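Local coordinates for protein Fe(2+) transporter FeoB (Escherichia coli, PDB 3I8S) that takes up ferrous iron in a GTP-driven system of the inner membrane, represented here by its cytosolic GTP-binding domain and attached helical domain, at residues 107-110 and 114-117; 96-101 and 257-262; 103-108 and 139-144. One frame throughout, in Å; residues are numbered along the deposited sequence. Where two conformers were deposited one is given.

How the contacts relate
Read from the N terminus, the first segment of every contact comes after strand 88-94, on helix 98-111 or starting just before it. Contact 1 closes the shortest loop: the chain leaves the helix and returns at once as strand 115-120, within a beta-alpha-beta unit. Contact 3 closes next, when helix 134-141 ends beside the same helix. It shares Gln-107 and Leu-108 with contact 1, and the backbone N of Val-117 and O of Pro-144 lie 2.9 Å apart, probably hydrogen-bonded. Contact 2 closes last, at 257-262, and both other contacts are nested inside its loop. Contacts 1 and 3 lie within the G domain. Contact 2 ties that domain to the end of the helical domain.

Contact 1. Residues 107-110 and 114-117; sequences QLLE and PCIV
Leu-108 and Leu-109 meet Cys-115 inside the beta-alpha-beta unit made by strand 88-94, helix 98-111 and strand 115-120. The unit belongs to the P-loop GTPase fold of the G domain. The contact joins the last turns of the helix to the start of the strand that follows it. It is apolar and buried. Cys-115 has two conformers, and the sulfur position holds for one of them. In that conformer SG lies anti to the carbonyl carbon (chi1 -73°), which sends it to the helix. Leu-108 meets the sulfur chiefly with its CB, 3.8 Å from SG of Cys-115. Leu-108 also packs on Leu-89 and Asn-91 of strand 88-94, so it covers two neighbouring strands of the sheet.

Polar ties lie around this apolar core. The backbone N of Cys-115 is hydrogen-bonded to Asn-169 OD1. Ile-116 makes backbone hydrogen bonds with Leu-89 and Asn-91, which fix the strand beside its parallel neighbour.

The remaining touches are looser. In the same conformer, Leu-108 CD1 is 4.2 Å from Cys-115 SG. Leu-109 turns its end to the strand, and its CD2 reaches Cys-115 CB at 4.3 Å.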
loop_
_atom_site.group_PDB
_atom_site.type_symbol
_atom_site.label_atom_id
_atom_site.label_comp_id
_atom_site.label_asym_id
_atom_site.label_seq_id
_atom_site.Cartn_x
_atom_site.Cartn_y
_atom_site.Cartn_z
ATOM N N GLN A 107 -0.280 -3.475 3.403
ATOM C CA GLN A 107 -1.611 -2.898 3.591
ATOM C C GLN A 107 -2.305 -2.676 2.257
ATOM O O GLN A 107 -3.487 -2.980 2.125
ATOM C CB GLN A 107 -1.556 -1.585 4.387
ATOM C CG GLN A 107 -1.000 -1.742 5.799
ATOM C CD GLN A 107 -1.906 -1.137 6.893
ATOM O OE1 GLN A 107 -1.851 0.071 7.183
ATOM N NE2 GLN A 107 -2.741 -1.981 7.495
ATOM N N LEU A 108 -1.586 -2.138 1.278
ATOM C CA LEU A 108 -2.128 -1.884 -0.065
ATOM C C LEU A 108 -2.565 -3.182 -0.712
ATOM O O LEU A 108 -3.650 -3.256 -1.262
ATOM C CB LEU A 108 -1.124 -1.213 -0.993
ATOM C CG LEU A 108 -0.572 0.097 -0.493
ATOM C CD1 LEU A 108 0.487 0.497 -1.448
ATOM C CD2 LEU A 108 -1.715 1.091 -0.397
ATOM N N LEU A 109 -1.736 -4.211 -0.588
ATOM C CA LEU A 109 -2.023 -5.514 -1.207
ATOM C C LEU A 109 -3.238 -6.192 -0.549
ATOM O O LEU A 109 -4.052 -6.830 -1.222
ATOM C CB LEU A 109 -0.752 -6.389 -1.098
ATOM C CG LEU A 109 0.430 -5.897 -1.943
ATOM C CD1 LEU A 109 1.704 -6.716 -1.637
ATOM C CD2 LEU A 109 0.074 -5.932 -3.404
ATOM N N GLU A 110 -3.359 -6.049 0.759
ATOM C CA GLU A 110 -4.508 -6.587 1.482
ATOM C C GLU A 110 -5.839 -5.919 1.094
ATOM O O GLU A 110 -6.899 -6.562 1.138
ATOM C CB GLU A 110 -4.311 -6.488 2.979
ATOM C CG GLU A 110 -3.301 -7.413 3.527
ATOM C CD GLU A 110 -3.471 -7.596 5.008
ATOM O OE1 GLU A 110 -3.329 -6.606 5.779
ATOM O OE2 GLU A 110 -3.793 -8.715 5.392
ATOM N N PRO A 114 -4.931 -2.744 -7.434
ATOM C CA PRO A 114 -3.820 -3.081 -8.331
ATOM C C PRO A 114 -2.614 -2.186 -8.031
ATOM O O PRO A 114 -2.769 -0.984 -7.909
ATOM C CB PRO A 114 -4.376 -2.778 -9.704
ATOM C CG PRO A 114 -5.810 -3.054 -9.542
ATOM C CD PRO A 114 -6.151 -2.496 -8.226
ATOM N N CYS A 115 -1.448 -2.816 -7.845
ATOM C CA CYS A 115 -0.204 -2.138 -7.457
ATOM C C CYS A 115 0.929 -2.517 -8.390
ATOM O O CYS A 115 0.947 -3.622 -8.973
ATOM C CB CYS A 115 0.213 -2.542 -6.031
ATOM S SG CYS A 115 -0.766 -1.854 -4.692
ATOM N N ILE A 116 1.841 -1.569 -8.572
ATOM C CA ILE A 116 3.146 -1.820 -9.101
ATOM C C ILE A 116 4.118 -1.309 -8.046
ATOM O O ILE A 116 4.001 -0.152 -7.616
ATOM C CB ILE A 116 3.383 -1.036 -10.407
ATOM C CG1 ILE A 116 2.447 -1.563 -11.522
ATOM C CG2 ILE A 116 4.866 -1.183 -10.818
ATOM C CD1 ILE A 116 2.300 -0.596 -12.643
ATOM N N VAL A 117 5.058 -2.146 -7.599
ATOM C CA VAL A 117 6.133 -1.634 -6.717
ATOM C C VAL A 117 7.250 -1.057 -7.545
ATOM O O VAL A 117 7.817 -1.741 -8.448
ATOM C CB VAL A 117 6.680 -2.706 -5.738
ATOM C CG1 VAL A 117 7.962 -2.281 -5.070
ATOM C CG2 VAL A 117 5.600 -3.108 -4.764
#

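Contact 2. Residues 96-101 and 257-262; sequences SNLERN and DVVSNT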
loop_
_atom_site.group_PDB
_atom_site.type_symbol
_atom_site.label_atom_id
_atom_site.label_comp_id
_atom_site.label_asym_id
_atom_site.label_seq_id
_atom_site.Cartn_x
_atom_site.Cartn_y
_atom_site.Cartn_z
ATOM N N SER A 96 16.792 0.214 0.644
ATOM C CA SER A 96 17.744 0.266 1.734
ATOM C C SER A 96 17.070 0.136 3.099
ATOM O O SER A 96 17.759 0.037 4.112
ATOM C CB SER A 96 18.585 1.542 1.684
ATOM O OG SER A 96 17.860 2.698 1.982
ATOM N N ASN A 97 15.741 0.139 3.086
ATOM C CA ASN A 97 14.883 0.028 4.263
ATOM C C ASN A 97 13.654 -0.815 3.933
ATOM O O ASN A 97 12.516 -0.500 4.309
ATOM C CB ASN A 97 14.498 1.418 4.793
ATOM C CG ASN A 97 15.699 2.170 5.373
ATOM O OD1 ASN A 97 16.222 1.822 6.468
ATOM N ND2 ASN A 97 16.154 3.221 4.659
ATOM N N LEU A 98 13.919 -1.935 3.265
ATOM C CA LEU A 98 12.864 -2.778 2.741
ATOM C C LEU A 98 11.841 -3.243 3.774
ATOM O O LEU A 98 10.640 -3.120 3.539
ATOM C CB LEU A 98 13.502 -3.994 2.059
ATOM C CG LEU A 98 12.520 -4.897 1.320
ATOM C CD1 LEU A 98 11.744 -4.171 0.218
ATOM C CD2 LEU A 98 13.277 -6.136 0.788
ATOM N N GLU A 99 12.314 -3.799 4.894
ATOM C CA GLU A 99 11.431 -4.410 5.905
ATOM C C GLU A 99 10.445 -3.358 6.428
ATOM O O GLU A 99 9.225 -3.558 6.444
ATOM C CB GLU A 99 12.227 -5.094 7.035
ATOM C CG GLU A 99 11.339 -5.806 8.077
ATOM C CD GLU A 99 11.990 -7.001 8.794
ATOM O OE1 GLU A 99 13.165 -7.358 8.510
ATOM O OE2 GLU A 99 11.311 -7.582 9.667
ATOM N N ARG A 100 10.988 -2.186 6.755
ATOM C CA ARG A 100 10.188 -1.042 7.199
ATOM C C ARG A 100 9.186 -0.623 6.131
ATOM O O ARG A 100 7.969 -0.410 6.397
ATOM C CB ARG A 100 11.092 0.166 7.517
ATOM C CG ARG A 100 10.300 1.438 7.917
ATOM C CD ARG A 100 11.162 2.468 8.572
ATOM N NE ARG A 100 10.383 3.463 9.318
ATOM C CZ ARG A 100 10.746 3.985 10.498
ATOM N NH1 ARG A 100 11.851 3.592 11.130
ATOM N NH2 ARG A 100 9.979 4.908 11.079
ATOM N N ASN A 101 9.686 -0.470 4.914
ATOM C CA ASN A 101 8.842 0.027 3.829
ATOM C C ASN A 101 7.721 -0.933 3.433
ATOM O O ASN A 101 6.664 -0.497 2.933
ATOM C CB ASN A 101 9.662 0.358 2.570
ATOM C CG ASN A 101 10.359 1.717 2.651
ATOM O OD1 ASN A 101 10.199 2.544 1.752
ATOM N ND2 ASN A 101 11.133 1.960 3.732
ATOM N N ASP A 257 13.735 -12.361 4.681
ATOM C CA ASP A 257 14.732 -13.410 4.861
ATOM C C ASP A 257 15.154 -14.040 3.533
ATOM O O ASP A 257 16.287 -14.420 3.392
ATOM C CB ASP A 257 14.220 -14.542 5.753
ATOM C CG ASP A 257 14.264 -14.202 7.235
ATOM O OD1 ASP A 257 14.818 -13.135 7.586
ATOM O OD2 ASP A 257 13.729 -15.019 8.041
ATOM N N VAL A 258 14.221 -14.158 2.595
ATOM C CA VAL A 258 14.481 -14.723 1.282
ATOM C C VAL A 258 15.037 -13.700 0.306
ATOM O O VAL A 258 15.999 -13.955 -0.421
ATOM C CB VAL A 258 13.175 -15.311 0.690
ATOM C CG1 VAL A 258 13.390 -15.776 -0.739
ATOM C CG2 VAL A 258 12.664 -16.493 1.571
ATOM N N VAL A 259 14.401 -12.537 0.303
ATOM C CA VAL A 259 14.578 -11.515 -0.718
ATOM C C VAL A 259 15.811 -10.618 -0.549
ATOM O O VAL A 259 16.378 -10.168 -1.540
ATOM C CB VAL A 259 13.266 -10.685 -0.751
ATOM C CG1 VAL A 259 13.416 -9.332 -1.331
ATOM C CG2 VAL A 259 12.167 -11.572 -1.426
ATOM N N SER A 260 16.189 -10.348 0.698
ATOM C CA SER A 260 17.307 -9.462 1.003
ATOM C C SER A 260 18.479 -10.288 1.477
ATOM O O SER A 260 18.355 -11.043 2.440
ATOM C CB SER A 260 16.896 -8.429 2.044
ATOM O OG SER A 260 17.989 -7.560 2.330
ATOM N N ASN A 261 19.589 -10.190 0.744
ATOM C CA ASN A 261 20.771 -11.008 0.960
ATOM C C ASN A 261 21.978 -10.109 1.123
ATOM O O ASN A 261 21.960 -8.971 0.672
ATOM C CB ASN A 261 21.049 -11.877 -0.270
ATOM C CG ASN A 261 20.042 -12.994 -0.479
ATOM O OD1 ASN A 261 20.434 -14.100 -0.849
ATOM N ND2 ASN A 261 18.758 -12.705 -0.320
ATOM N N THR A 262 23.033 -10.643 1.742
ATOM C CA THR A 262 24.345 -10.012 1.720
ATOM C C THR A 262 24.875 -10.040 0.284
ATOM O O THR A 262 24.727 -11.044 -0.417
ATOM C CB THR A 262 25.363 -10.770 2.625
ATOM O OG1 THR A 262 24.821 -10.946 3.944
ATOM C CG2 THR A 262 26.657 -10.002 2.715
#
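Leu-98 touches Val-259 and Ser-260, and so joins the first turn of helix 98-111 in the G domain to the end of the cytosolic helical domain. The 257-262 segment changes form here. Helix 240-259 ends, and strand 260-262 pairs antiparallel with strand 130-132.

The side chain of Leu-98 can be followed outward. CB points toward the other segment. CG is anti to the backbone N (chi1 -173°), and this carries the fork outward from the helix. CB, CG and CD1 all stop short of the 257-262 segment, and CD2 alone arrives. This methyl sits 3.8 Å from Val-259 CG1, and the two side chains cross at about a right angle. The same CD2 lies 4.5 Å from Ser-260 CB. It meets the carbon of the serine, not its hydroxyl. Ile-132 of strand 130-132 and Cys-256 of helix 240-259 also touch Leu-98.

Each segment has its own polar stitch. Asn-261 ND2 gives a hydrogen bond of 3.0 Å to Val-258 O, with an N-H...O angle of 147°. The donor stands above the carbonyl plane, 47° out of it. The bond reaches back from the strand to the last turn of the helix. On the other side, Asn-101 N donates the backbone bond of its turn to Asn-97 O, and Asn-101 OD1 accepts a bond from Asp-94 N.

The two segments meet here through a few carbon atoms, so the contact rests on van der Waals and hydrophobic packing. Two acids stand nearby without touching, with Glu-99 OE1 6.1 Å from Asp-257 OD1. If both are charged, they would probably repel each other slightly.

Contact 3. Residues 103-108 and 139-144; sequences YLTLQL and ARLGCP
Helix 98-111 meets the C-terminal turn of helix 134-141 through Leu-106, Thr-105 and Leu-141, two helices of the G domain that lie on the same side of its central sheet. Leu-141 is the hub. Its CG is anti to the carbonyl carbon (chi1 -62°), and its two methyls divide the partners between them. CD2 goes to Leu-106 CD1 at 3.9 Å. CD1 goes to Thr-105 CG2 at 4.3 Å. The side chains of Leu-106 and Leu-141 cross at about a right angle. A chi1 of -97°, well away from a staggered value, brings CD1 of Leu-106 up to the Leu-141 methyl.

The contact lies over strand 115-120 of the P-loop GTPase fold, whose Val-117 touches Thr-105, Leu-141 and Cys-143. Helix 240-259 of the helical domain comes in at another point, where Cys-251 and Ile-252 pack on Leu-106. This leucine therefore touches both domains.

Thr-105 is split in its roles. Its methyl faces Leu-141, while its buried OG1 is hydrogen-bonded to Asn-91 ND2 on strand 88-94 and has a weak bond to Asn-101 O, one turn back in its own helix.

After Leu-141 the chain leaves the helix at Gly-142, which has a positive phi of 76°. Its backbone is hydrogen-bonded with Glu-170. Cys-143 is extended and leads on to strand 145-147, and its carbonyl O is bound by Ser-138 OG.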
loop_
_atom_site.group_PDB
_atom_site.type_symbol
_atom_site.label_atom_id
_atom_site.label_comp_id
_atom_site.label_asym_id
_atom_site.label_seq_id
_atom_site.Cartn_x
_atom_site.Cartn_y
_atom_site.Cartn_z
ATOM N N TYR A 103 5.684 -2.560 5.248
ATOM C CA TYR A 103 4.448 -2.545 6.065
ATOM C C TYR A 103 3.320 -1.894 5.252
ATOM O O TYR A 103 2.209 -2.425 5.122
ATOM C CB TYR A 103 4.674 -1.868 7.389
ATOM C CG TYR A 103 3.528 -2.090 8.341
ATOM C CD1 TYR A 103 3.458 -3.251 9.089
ATOM C CD2 TYR A 103 2.481 -1.163 8.451
ATOM C CE1 TYR A 103 2.406 -3.488 9.939
ATOM C CE2 TYR A 103 1.421 -1.380 9.316
ATOM C CZ TYR A 103 1.390 -2.571 10.045
ATOM O OH TYR A 103 0.363 -2.816 10.909
ATOM N N LEU A 104 3.611 -0.730 4.689
ATOM C CA LEU A 104 2.668 -0.044 3.810
ATOM C C LEU A 104 2.260 -0.899 2.602
ATOM O O LEU A 104 1.106 -1.069 2.309
ATOM C CB LEU A 104 3.280 1.262 3.307
ATOM C CG LEU A 104 2.391 2.113 2.386
ATOM C CD1 LEU A 104 1.032 2.505 3.001
ATOM C CD2 LEU A 104 3.199 3.418 1.990
ATOM N N THR A 105 3.236 -1.447 1.905
ATOM C CA THR A 105 2.977 -2.313 0.785
ATOM C C THR A 105 1.956 -3.423 1.103
ATOM O O THR A 105 0.994 -3.641 0.343
ATOM C CB THR A 105 4.288 -2.946 0.278
ATOM O OG1 THR A 105 5.353 -1.970 0.230
ATOM C CG2 THR A 105 4.034 -3.555 -1.095
ATOM N N LEU A 106 2.168 -4.115 2.202
ATOM C CA LEU A 106 1.261 -5.195 2.598
ATOM C C LEU A 106 -0.137 -4.674 2.825
ATOM O O LEU A 106 -1.084 -5.341 2.497
ATOM C CB LEU A 106 1.752 -5.994 3.777
ATOM C CG LEU A 106 2.484 -7.292 3.362
ATOM C CD1 LEU A 106 3.589 -7.041 2.387
ATOM C CD2 LEU A 106 2.985 -8.070 4.628
ATOM N N GLN A 107 -0.280 -3.475 3.403
ATOM C CA GLN A 107 -1.611 -2.898 3.591
ATOM C C GLN A 107 -2.305 -2.676 2.257
ATOM O O GLN A 107 -3.487 -2.980 2.125
ATOM C CB GLN A 107 -1.556 -1.585 4.387
ATOM C CG GLN A 107 -1.000 -1.742 5.799
ATOM C CD GLN A 107 -1.906 -1.137 6.893
ATOM O OE1 GLN A 107 -1.851 0.071 7.183
ATOM N NE2 GLN A 107 -2.741 -1.981 7.495
ATOM N N LEU A 108 -1.586 -2.138 1.278
ATOM C CA LEU A 108 -2.128 -1.884 -0.065
ATOM C C LEU A 108 -2.565 -3.182 -0.712
ATOM O O LEU A 108 -3.650 -3.256 -1.262
ATOM C CB LEU A 108 -1.124 -1.213 -0.993
ATOM C CG LEU A 108 -0.572 0.097 -0.493
ATOM C CD1 LEU A 108 0.487 0.497 -1.448
ATOM C CD2 LEU A 108 -1.715 1.091 -0.397
ATOM N N ALA A 139 7.030 -12.402 -6.604
ATOM C CA ALA A 139 6.327 -13.658 -6.315
ATOM C C ALA A 139 5.582 -13.686 -4.972
ATOM O O ALA A 139 4.502 -14.289 -4.892
ATOM C CB ALA A 139 7.306 -14.845 -6.371
ATOM N N ARG A 140 6.187 -13.124 -3.921
ATOM C CA ARG A 140 5.618 -13.134 -2.564
ATOM C C ARG A 140 4.544 -12.041 -2.360
ATOM O O ARG A 140 3.610 -12.218 -1.553
ATOM C CB ARG A 140 6.726 -13.014 -1.517
ATOM C CG ARG A 140 7.490 -14.356 -1.333
ATOM C CD ARG A 140 8.898 -14.197 -0.685
ATOM N NE ARG A 140 9.471 -15.516 -0.567
ATOM C CZ ARG A 140 9.951 -16.241 -1.585
ATOM N NH1 ARG A 140 9.985 -15.775 -2.833
ATOM N NH2 ARG A 140 10.409 -17.451 -1.350
ATOM N N LEU A 141 4.698 -10.947 -3.084
ATOM C CA LEU A 141 3.757 -9.831 -3.071
ATOM C C LEU A 141 2.561 -10.045 -3.972
ATOM O O LEU A 141 1.478 -9.554 -3.665
ATOM C CB LEU A 141 4.460 -8.547 -3.485
ATOM C CG LEU A 141 5.592 -8.119 -2.553
ATOM C CD1 LEU A 141 6.122 -6.739 -3.062
ATOM C CD2 LEU A 141 5.151 -8.080 -1.087
ATOM N N GLY A 142 2.753 -10.765 -5.077
ATOM C CA GLY A 142 1.747 -10.923 -6.085
ATOM C C GLY A 142 1.551 -9.719 -6.977
ATOM O O GLY A 142 0.487 -9.539 -7.569
ATOM N N CYS A 143 2.560 -8.861 -7.053
ATOM C CA CYS A 143 2.523 -7.719 -7.930
ATOM C C CYS A 143 3.911 -7.471 -8.522
ATOM O O CYS A 143 4.928 -7.951 -7.977
ATOM C CB CYS A 143 1.988 -6.479 -7.198
ATOM S SG CYS A 143 3.119 -5.776 -5.983
ATOM N N PRO A 144 3.964 -6.759 -9.683
ATOM C CA PRO A 144 5.226 -6.407 -10.304
ATOM C C PRO A 144 6.149 -5.614 -9.379
ATOM O O PRO A 144 5.706 -4.764 -8.584
ATOM C CB PRO A 144 4.802 -5.520 -11.476
ATOM C CG PRO A 144 3.354 -5.819 -11.719
ATOM C CD PRO A 144 2.805 -6.248 -10.444
#